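Local coordinates for protein probable exosome complex exonuclease 1 (Archaeoglobus fulgidus, PDB 3M7N) that probably degrades RNA from the 3' end as a catalytic subunit of the archaeal exosome, and may also synthesise heteromeric RNA tails, at residues E[25-30]-E[172-177]; E[37-42]-E[53-58]; E[83-88]-E[130-135]. The protein carries 1 engineered substitution. One frame throughout, in Å; residues are numbered along the deposited sequence.

Contact 1 opens first, at residues 25-30 close to the N terminus, and closes last, at 172-177; the other two nest inside its loop. Contact 2 follows as a short closure, joining 37-42 to 53-58 within the hairpin of strands 41-47 and 50-60. Contact 3 comes after it in series, bringing the loop 83-88 beyond strand 74-81 to the turn 130-135 that leads into helix 136-150. Contact 1 links the edge of the mixed sheet to the antiparallel sheet that holds strands 158-167 and 170-173, and its two segments touch contact 3 at 133-134 and 87. Contact 2 meets contact 3 through the packing of Ile53 against Leu130.

Contact 1: E[25-30]-E[172-177]; sequences ELRPIK and VLDPMK
Arg27 and Asp174 make a salt bridge in which the arginine grips the carboxylate side-on, one nitrogen to each oxygen. Arg27 NE donates to Asp174 OD1 over 2.9 Å and Arg27 NH1 to Asp174 OD2 over the same distance, the second bond being the more bent (139° at the hydrogen). Both come from above the carboxylate plane, because the guanidinium and carboxylate are turned 67° against each other. Asp174 OD1 accepts a second time: the backbone N of Arg27 reaches its anti lone pair at 3.0 Å, so this oxygen takes two donors of one residue. A bend at chi3 (-60°) folds the arginine side chain back and brings NE to the oxygen that the residue's own backbone N already holds. The guanidinium also lies under the carbonyl of Pro175, whose O stands 3.3 Å above its plane, over the centre; this is packing, since the angle from NH2 is poor. NH1 gives a further bond to Ala134 O, and the backbone oxygens of Leu173 and Asp174 accept from Arg17 NH1 and Arg21 NH1. Beside the polar pair, Leu26 CD2 rests on Leu173 CD2 at 3.8 Å and on Asp174 CB at 4.0 Å. The contact bridges the lead-in to edge strand 29-33 and the end of edge strand 170-173: Leu26 also packs on Ile229 of helix 212-248 and on Val162 of strand 158-167, while Met47 of strand 41-47 touches both Arg27 and Asp174.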
# COMPACT_ATOMS: atom_id res chain seq x y z
N GLU E 25 -36.33 28.75 -8.24
CA GLU E 25 -35.22 29.39 -8.94
C GLU E 25 -33.83 28.83 -8.60
O GLU E 25 -33.50 28.64 -7.42
CB GLU E 25 -35.23 30.89 -8.66
CG GLU E 25 -36.52 31.59 -9.09
CD GLU E 25 -36.51 33.06 -8.75
OE1 GLU E 25 -37.40 33.79 -9.26
OE2 GLU E 25 -35.61 33.49 -7.99
N LEU E 26 -33.03 28.57 -9.63
CA LEU E 26 -31.63 28.17 -9.47
C LEU E 26 -30.76 29.32 -9.03
O LEU E 26 -31.08 30.49 -9.27
CB LEU E 26 -31.05 27.65 -10.80
CG LEU E 26 -31.65 26.38 -11.40
CD1 LEU E 26 -31.22 26.23 -12.85
CD2 LEU E 26 -31.28 25.16 -10.57
N ARG E 27 -29.63 28.98 -8.40
CA ARG E 27 -28.58 29.96 -8.12
C ARG E 27 -27.88 30.31 -9.43
O ARG E 27 -27.92 29.52 -10.37
CB ARG E 27 -27.58 29.40 -7.11
CG ARG E 27 -28.09 29.33 -5.65
CD ARG E 27 -27.09 28.58 -4.75
NE ARG E 27 -26.87 27.21 -5.18
CZ ARG E 27 -26.11 26.31 -4.55
NH1 ARG E 27 -26.00 25.08 -5.03
NH2 ARG E 27 -25.47 26.63 -3.42
N PRO E 28 -27.26 31.50 -9.51
CA PRO E 28 -26.47 31.86 -10.70
C PRO E 28 -25.45 30.77 -11.04
O PRO E 28 -24.81 30.20 -10.15
CB PRO E 28 -25.74 33.14 -10.27
CG PRO E 28 -26.59 33.73 -9.19
CD PRO E 28 -27.29 32.57 -8.50
N ILE E 29 -25.31 30.51 -12.33
CA ILE E 29 -24.47 29.44 -12.82
C ILE E 29 -23.61 29.95 -13.96
O ILE E 29 -24.06 30.75 -14.78
CB ILE E 29 -25.36 28.28 -13.29
CG1 ILE E 29 -25.89 27.52 -12.09
CG2 ILE E 29 -24.61 27.34 -14.21
CD1 ILE E 29 -26.87 26.44 -12.45
N LYS E 30 -22.34 29.52 -13.98
CA LYS E 30 -21.43 29.78 -15.09
C LYS E 30 -20.74 28.47 -15.45
O LYS E 30 -20.29 27.73 -14.56
CB LYS E 30 -20.39 30.83 -14.69
CG LYS E 30 -19.49 31.27 -15.84
CD LYS E 30 -18.10 31.74 -15.38
CE LYS E 30 -17.07 31.67 -16.53
NZ LYS E 30 -15.65 31.88 -16.09
N VAL E 172 -37.70 23.62 -2.03
CA VAL E 172 -37.00 24.65 -2.77
C VAL E 172 -36.01 24.01 -3.71
O VAL E 172 -35.48 22.94 -3.42
CB VAL E 172 -36.33 25.66 -1.84
CG1 VAL E 172 -37.38 26.37 -0.98
CG2 VAL E 172 -35.31 24.96 -0.95
N LEU E 173 -35.76 24.67 -4.83
CA LEU E 173 -34.83 24.16 -5.83
C LEU E 173 -33.42 24.65 -5.52
O LEU E 173 -33.24 25.84 -5.26
CB LEU E 173 -35.25 24.66 -7.20
CG LEU E 173 -34.37 24.25 -8.39
CD1 LEU E 173 -34.31 22.74 -8.54
CD2 LEU E 173 -34.93 24.91 -9.64
N ASP E 174 -32.44 23.75 -5.52
CA ASP E 174 -31.02 24.14 -5.44
C ASP E 174 -30.69 24.85 -4.14
O ASP E 174 -30.31 26.02 -4.15
CB ASP E 174 -30.67 25.06 -6.61
CG ASP E 174 -29.17 25.30 -6.76
OD1 ASP E 174 -28.81 26.43 -7.14
OD2 ASP E 174 -28.35 24.38 -6.49
N PRO E 175 -30.79 24.15 -3.02
CA PRO E 175 -30.59 24.85 -1.74
C PRO E 175 -29.21 25.51 -1.59
O PRO E 175 -28.22 25.08 -2.20
CB PRO E 175 -30.76 23.74 -0.69
CG PRO E 175 -31.27 22.52 -1.44
CD PRO E 175 -30.87 22.69 -2.87
N MET E 176 -29.17 26.55 -0.77
CA MET E 176 -27.95 27.26 -0.42
C MET E 176 -27.55 26.77 0.97
O MET E 176 -28.30 26.04 1.62
CB MET E 176 -28.23 28.77 -0.34
CG MET E 176 -28.94 29.18 0.97
SD MET E 176 -29.75 30.79 0.98
CE MET E 176 -28.38 31.86 0.49
N LYS E 177 -26.40 27.22 1.45
CA LYS E 177 -25.82 26.66 2.67
C LYS E 177 -26.78 26.75 3.85
O LYS E 177 -27.01 25.75 4.56
CB LYS E 177 -24.48 27.35 2.97
CG LYS E 177 -23.80 26.91 4.26
CD LYS E 177 -22.79 27.96 4.71
CE LYS E 177 -22.11 27.55 6.02
NZ LYS E 177 -21.17 28.61 6.52

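Contact 2: E[37-42]-E[53-58]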
# COMPACT_ATOMS: atom_id res chain seq x y z
N LYS E 37 -5.07 23.09 -20.10
CA LYS E 37 -4.20 22.65 -21.18
C LYS E 37 -3.88 21.16 -21.12
O LYS E 37 -3.92 20.47 -22.14
CB LYS E 37 -2.90 23.45 -21.12
CG LYS E 37 -1.89 23.13 -22.20
CD LYS E 37 -0.76 24.16 -22.14
CE LYS E 37 0.29 23.90 -23.19
NZ LYS E 37 1.25 25.05 -23.26
N ARG E 38 -3.55 20.66 -19.94
CA ARG E 38 -3.01 19.30 -19.83
C ARG E 38 -4.04 18.16 -19.83
O ARG E 38 -3.71 17.02 -20.12
CB ARG E 38 -2.03 19.18 -18.64
CG ARG E 38 -0.73 20.00 -18.83
CD ARG E 38 0.10 19.49 -20.02
NE ARG E 38 1.01 20.51 -20.57
CZ ARG E 38 1.85 20.31 -21.60
NH1 ARG E 38 2.63 21.30 -22.03
NH2 ARG E 38 1.91 19.14 -22.21
N ALA E 39 -5.30 18.47 -19.53
CA ALA E 39 -6.33 17.44 -19.50
C ALA E 39 -6.91 17.15 -20.89
O ALA E 39 -6.94 18.03 -21.75
CB ALA E 39 -7.44 17.82 -18.53
N ASP E 40 -7.35 15.93 -21.12
CA ASP E 40 -8.08 15.62 -22.34
C ASP E 40 -9.40 16.40 -22.43
O ASP E 40 -9.84 16.76 -23.52
CB ASP E 40 -8.34 14.12 -22.44
CG ASP E 40 -7.04 13.32 -22.52
OD1 ASP E 40 -6.10 13.79 -23.20
OD2 ASP E 40 -6.95 12.24 -21.89
N GLY E 41 -10.04 16.66 -21.30
CA GLY E 41 -11.25 17.45 -21.27
C GLY E 41 -11.41 18.13 -19.93
O GLY E 41 -10.98 17.61 -18.90
N SER E 42 -12.04 19.29 -19.93
CA SER E 42 -12.17 20.02 -18.68
C SER E 42 -13.35 20.96 -18.66
O SER E 42 -13.93 21.29 -19.70
CB SER E 42 -10.90 20.82 -18.42
OG SER E 42 -10.57 21.60 -19.56
N ILE E 53 -13.80 22.65 -10.44
CA ILE E 53 -13.14 22.37 -11.70
C ILE E 53 -13.03 20.86 -11.97
O ILE E 53 -12.78 20.07 -11.06
CB ILE E 53 -11.78 23.13 -11.81
CG1 ILE E 53 -11.18 22.92 -13.21
CG2 ILE E 53 -10.82 22.72 -10.70
CD1 ILE E 53 -10.24 24.04 -13.61
N ALA E 54 -13.25 20.45 -13.20
CA ALA E 54 -13.28 19.03 -13.53
C ALA E 54 -12.30 18.76 -14.64
O ALA E 54 -12.08 19.61 -15.50
CB ALA E 54 -14.69 18.59 -13.97
N ALA E 55 -11.75 17.55 -14.63
CA ALA E 55 -10.74 17.17 -15.59
C ALA E 55 -10.88 15.70 -15.92
O ALA E 55 -11.14 14.86 -15.04
CB ALA E 55 -9.34 17.46 -15.02
N VAL E 56 -10.71 15.39 -17.20
CA VAL E 56 -10.83 14.04 -17.69
C VAL E 56 -9.57 13.59 -18.44
O VAL E 56 -9.03 14.31 -19.28
CB VAL E 56 -12.04 13.92 -18.62
CG1 VAL E 56 -12.04 12.57 -19.36
CG2 VAL E 56 -13.33 14.11 -17.83
N PHE E 57 -9.13 12.38 -18.13
CA PHE E 57 -8.00 11.76 -18.82
C PHE E 57 -8.43 10.37 -19.22
O PHE E 57 -8.82 9.58 -18.36
CB PHE E 57 -6.79 11.66 -17.89
CG PHE E 57 -6.36 12.97 -17.30
CD1 PHE E 57 -6.99 13.47 -16.16
CD2 PHE E 57 -5.34 13.70 -17.87
CE1 PHE E 57 -6.59 14.69 -15.59
CE2 PHE E 57 -4.94 14.93 -17.31
CZ PHE E 57 -5.57 15.42 -16.17
N GLY E 58 -8.37 10.07 -20.51
CA GLY E 58 -8.74 8.76 -21.00
C GLY E 58 -9.44 8.86 -22.34
O GLY E 58 -9.70 9.95 -22.83
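A classic beta bulge lies at the start of strand 41-47, the first of the hairpin it forms with strand 50-60: Asp40 and Gly41 both face Val56. Gly41 and Val56 are a hydrogen-bonded antiparallel pair, with Val56 N giving to Gly41 O at 2.8 Å and Gly41 N returning a longer bond to Val56 O at 3.3 Å. Next along, Ser42 and Ala55 form a non-hydrogen-bonded pair, where Ser42 CA lies 3.2 Å from Ala54 O in a CA-H...O contact. From within the bulge the Asp40 side chain adds a bond further along the partner strand. With CG opposite its own carbonyl carbon (chi1 -62°), Asp40 sends OD2 across to Gly58 N, 2.9 Å away and nearly straight at 158°, using the anti lone pair. Shortened to an alanine, this position is likely to leave Gly58 N without its acceptor and the bulge without its side-chain link to the partner strand. The hairpin supplies two neighbouring strands of the five-stranded mixed sheet of the RNase PH fold, and Val56 turns to the face covered by helix 136-150, packing on Ala147 and Leu148. Ala55 lies on the other face, where Ala39 CB meets Ala55 CB at 4.0 Å and Phe57 CZ at 3.9 Å. The Phe57 ring runs obliquely past Ala39, CE2 coming within 3.6 Å of Ala39 CA. Leu88 and Pro87 of the exosome complex exonuclease 2 chain pack on Ala55 and Phe57 respectively. Arg38 directs its guanidinium to Asp145 of that same chain, whereas Ser42 OG bonds within its own chain to the backbone N of Val35 and Leu36.

Contact 3: E[83-88]-E[130-135]; sequences PFSVEE and LQADAG. With nucleotides of chain L.
Phe84 holds CG between its backbone N and carbonyl carbon (chi1 54°), which swings the CD2-CE2 edge of the ring onto the carbonyl of Leu130; Ser85 adopts the same kind of rotation (chi1 68°), its OG hydrogen-bonded to Ala82 O while CB rests on that carbonyl too. The two loops form part of the RNA-binding site of this RNase PH-family subunit, and the chain turns a corner at Leu130, which with Gln131 makes a classic beta bulge opposite Lys51. Leu130 O lies near the plane of the Phe84 ring, 3.2 Å from Phe84 CE2, and 3.3 Å from Ser85 CB. On the side of residues 84-85 this oxygen thus meets carbon-bound hydrogens. The firm polar link is a backbone bond, Ala132 N to Ser85 O at 2.8 Å, and beside it Ala132 CB packs against Val86 CG1 at 3.8 Å. Further on, Asp133 OD2 takes the N-H of Ala134 at 2.7 Å, the donor standing above the carboxylate plane, a local bond that ties the aspartate to the turn before helix 136-150. Lys44 of the exosome complex exonuclease 2 chain bridges the two segments, with salt bridges to Asp133 OD1 and Glu87 OE2 and a bond to Ala132 O. Glu87 OE2 has a second mate in Lys177, and Gln131 NE2 bonds to Glu43 of the neighbouring exonuclease 2 chain. The ribose of the cytidine nucleotide C6 of chain L faces the 132-133 backbone; its O3' is modelled so close to Asp133 O that the length of this bond is doubtful. At the base of this nucleotide, Val86 CG1 touches the cytosine O2 at 3.3 Å.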
# COMPACT_ATOMS: atom_id res chain seq x y z
N PRO E 83 -8.29 22.51 0.76
CA PRO E 83 -8.32 22.89 2.18
C PRO E 83 -9.00 24.23 2.44
O PRO E 83 -9.57 24.42 3.51
CB PRO E 83 -6.83 22.97 2.54
CG PRO E 83 -6.20 21.99 1.63
CD PRO E 83 -6.95 22.10 0.33
N PHE E 84 -8.98 25.12 1.46
CA PHE E 84 -9.49 26.48 1.62
C PHE E 84 -10.90 26.67 1.04
O PHE E 84 -11.39 27.79 0.95
CB PHE E 84 -8.54 27.47 0.92
CG PHE E 84 -8.29 27.13 -0.51
CD1 PHE E 84 -7.06 26.64 -0.92
CD2 PHE E 84 -9.30 27.28 -1.46
CE1 PHE E 84 -6.83 26.31 -2.26
CE2 PHE E 84 -9.08 26.96 -2.81
CZ PHE E 84 -7.85 26.47 -3.21
N SER E 85 -11.55 25.58 0.65
CA SER E 85 -12.84 25.70 -0.02
C SER E 85 -13.99 25.86 0.98
O SER E 85 -15.09 26.26 0.61
CB SER E 85 -13.07 24.51 -0.94
OG SER E 85 -13.24 23.33 -0.19
N VAL E 86 -13.71 25.58 2.25
CA VAL E 86 -14.75 25.62 3.28
C VAL E 86 -14.49 26.65 4.37
O VAL E 86 -13.42 27.25 4.44
CB VAL E 86 -14.97 24.23 3.92
CG1 VAL E 86 -15.62 23.29 2.94
CG2 VAL E 86 -13.66 23.67 4.42
N GLU E 87 -15.48 26.84 5.23
CA GLU E 87 -15.44 27.90 6.23
C GLU E 87 -14.25 27.72 7.18
O GLU E 87 -13.56 28.69 7.51
CB GLU E 87 -16.76 27.94 7.00
CG GLU E 87 -17.93 28.64 6.25
CD GLU E 87 -18.66 27.77 5.19
OE1 GLU E 87 -18.46 26.53 5.12
OE2 GLU E 87 -19.45 28.36 4.42
N GLU E 88 -14.02 26.48 7.62
CA GLU E 88 -12.91 26.15 8.50
C GLU E 88 -11.94 25.27 7.75
O GLU E 88 -12.30 24.16 7.34
CB GLU E 88 -13.42 25.39 9.73
CG GLU E 88 -14.43 26.15 10.60
CD GLU E 88 -13.79 26.86 11.78
OE1 GLU E 88 -12.58 27.21 11.69
OE2 GLU E 88 -14.48 27.07 12.80
N LEU E 130 -12.99 24.12 -5.36
CA LEU E 130 -12.16 25.26 -5.03
C LEU E 130 -12.87 26.14 -4.03
O LEU E 130 -12.24 26.80 -3.20
CB LEU E 130 -11.83 26.05 -6.29
CG LEU E 130 -10.99 25.25 -7.29
CD1 LEU E 130 -10.74 26.05 -8.57
CD2 LEU E 130 -9.66 24.80 -6.64
N GLN E 131 -14.19 26.18 -4.12
CA GLN E 131 -14.98 26.91 -3.16
C GLN E 131 -16.30 26.18 -2.99
O GLN E 131 -16.97 25.85 -3.97
CB GLN E 131 -15.21 28.37 -3.59
CG GLN E 131 -15.91 29.21 -2.51
CD GLN E 131 -16.11 30.66 -2.91
OE1 GLN E 131 -17.24 31.10 -3.15
NE2 GLN E 131 -15.02 31.42 -3.00
N ALA E 132 -16.65 25.94 -1.72
CA ALA E 132 -17.74 25.05 -1.40
C ALA E 132 -18.95 25.77 -0.89
O ALA E 132 -18.87 26.68 -0.07
CB ALA E 132 -17.29 24.02 -0.38
N ASP E 133 -20.10 25.36 -1.39
CA ASP E 133 -21.35 25.74 -0.77
C ASP E 133 -22.28 24.53 -0.87
O ASP E 133 -21.83 23.45 -1.27
CB ASP E 133 -21.95 26.98 -1.44
CG ASP E 133 -22.82 27.78 -0.49
OD1 ASP E 133 -22.33 28.78 0.08
OD2 ASP E 133 -23.99 27.39 -0.31
N ALA E 134 -23.54 24.69 -0.48
CA ALA E 134 -24.48 23.59 -0.57
C ALA E 134 -24.52 23.10 -2.01
O ALA E 134 -24.41 23.89 -2.94
CB ALA E 134 -25.87 24.04 -0.11
N GLY E 135 -24.66 21.79 -2.19
CA GLY E 135 -24.80 21.23 -3.51
C GLY E 135 -23.51 21.00 -4.29
O GLY E 135 -23.58 20.68 -5.49
P C L 6 -23.53 17.88 2.26
OP1 C L 6 -24.54 17.94 1.17
OP2 C L 6 -22.92 16.58 2.60
O5' C L 6 -22.38 18.97 1.98
C5' C L 6 -22.78 20.30 1.63
C4' C L 6 -21.81 21.36 2.11
O4' C L 6 -21.44 21.16 3.50
C3' C L 6 -20.46 21.40 1.43
O3' C L 6 -20.59 21.86 0.08
C2' C L 6 -19.78 22.41 2.34
O2' C L 6 -20.22 23.75 2.14
C1' C L 6 -20.24 21.90 3.71
N1 C L 6 -19.20 21.04 4.34
C2 C L 6 -18.15 21.67 5.01
O2 C L 6 -18.12 22.90 5.07
N3 C L 6 -17.19 20.90 5.59
C4 C L 6 -17.25 19.57 5.51
N4 C L 6 -16.28 18.86 6.09
C5 C L 6 -18.33 18.92 4.82
C6 C L 6 -19.27 19.68 4.26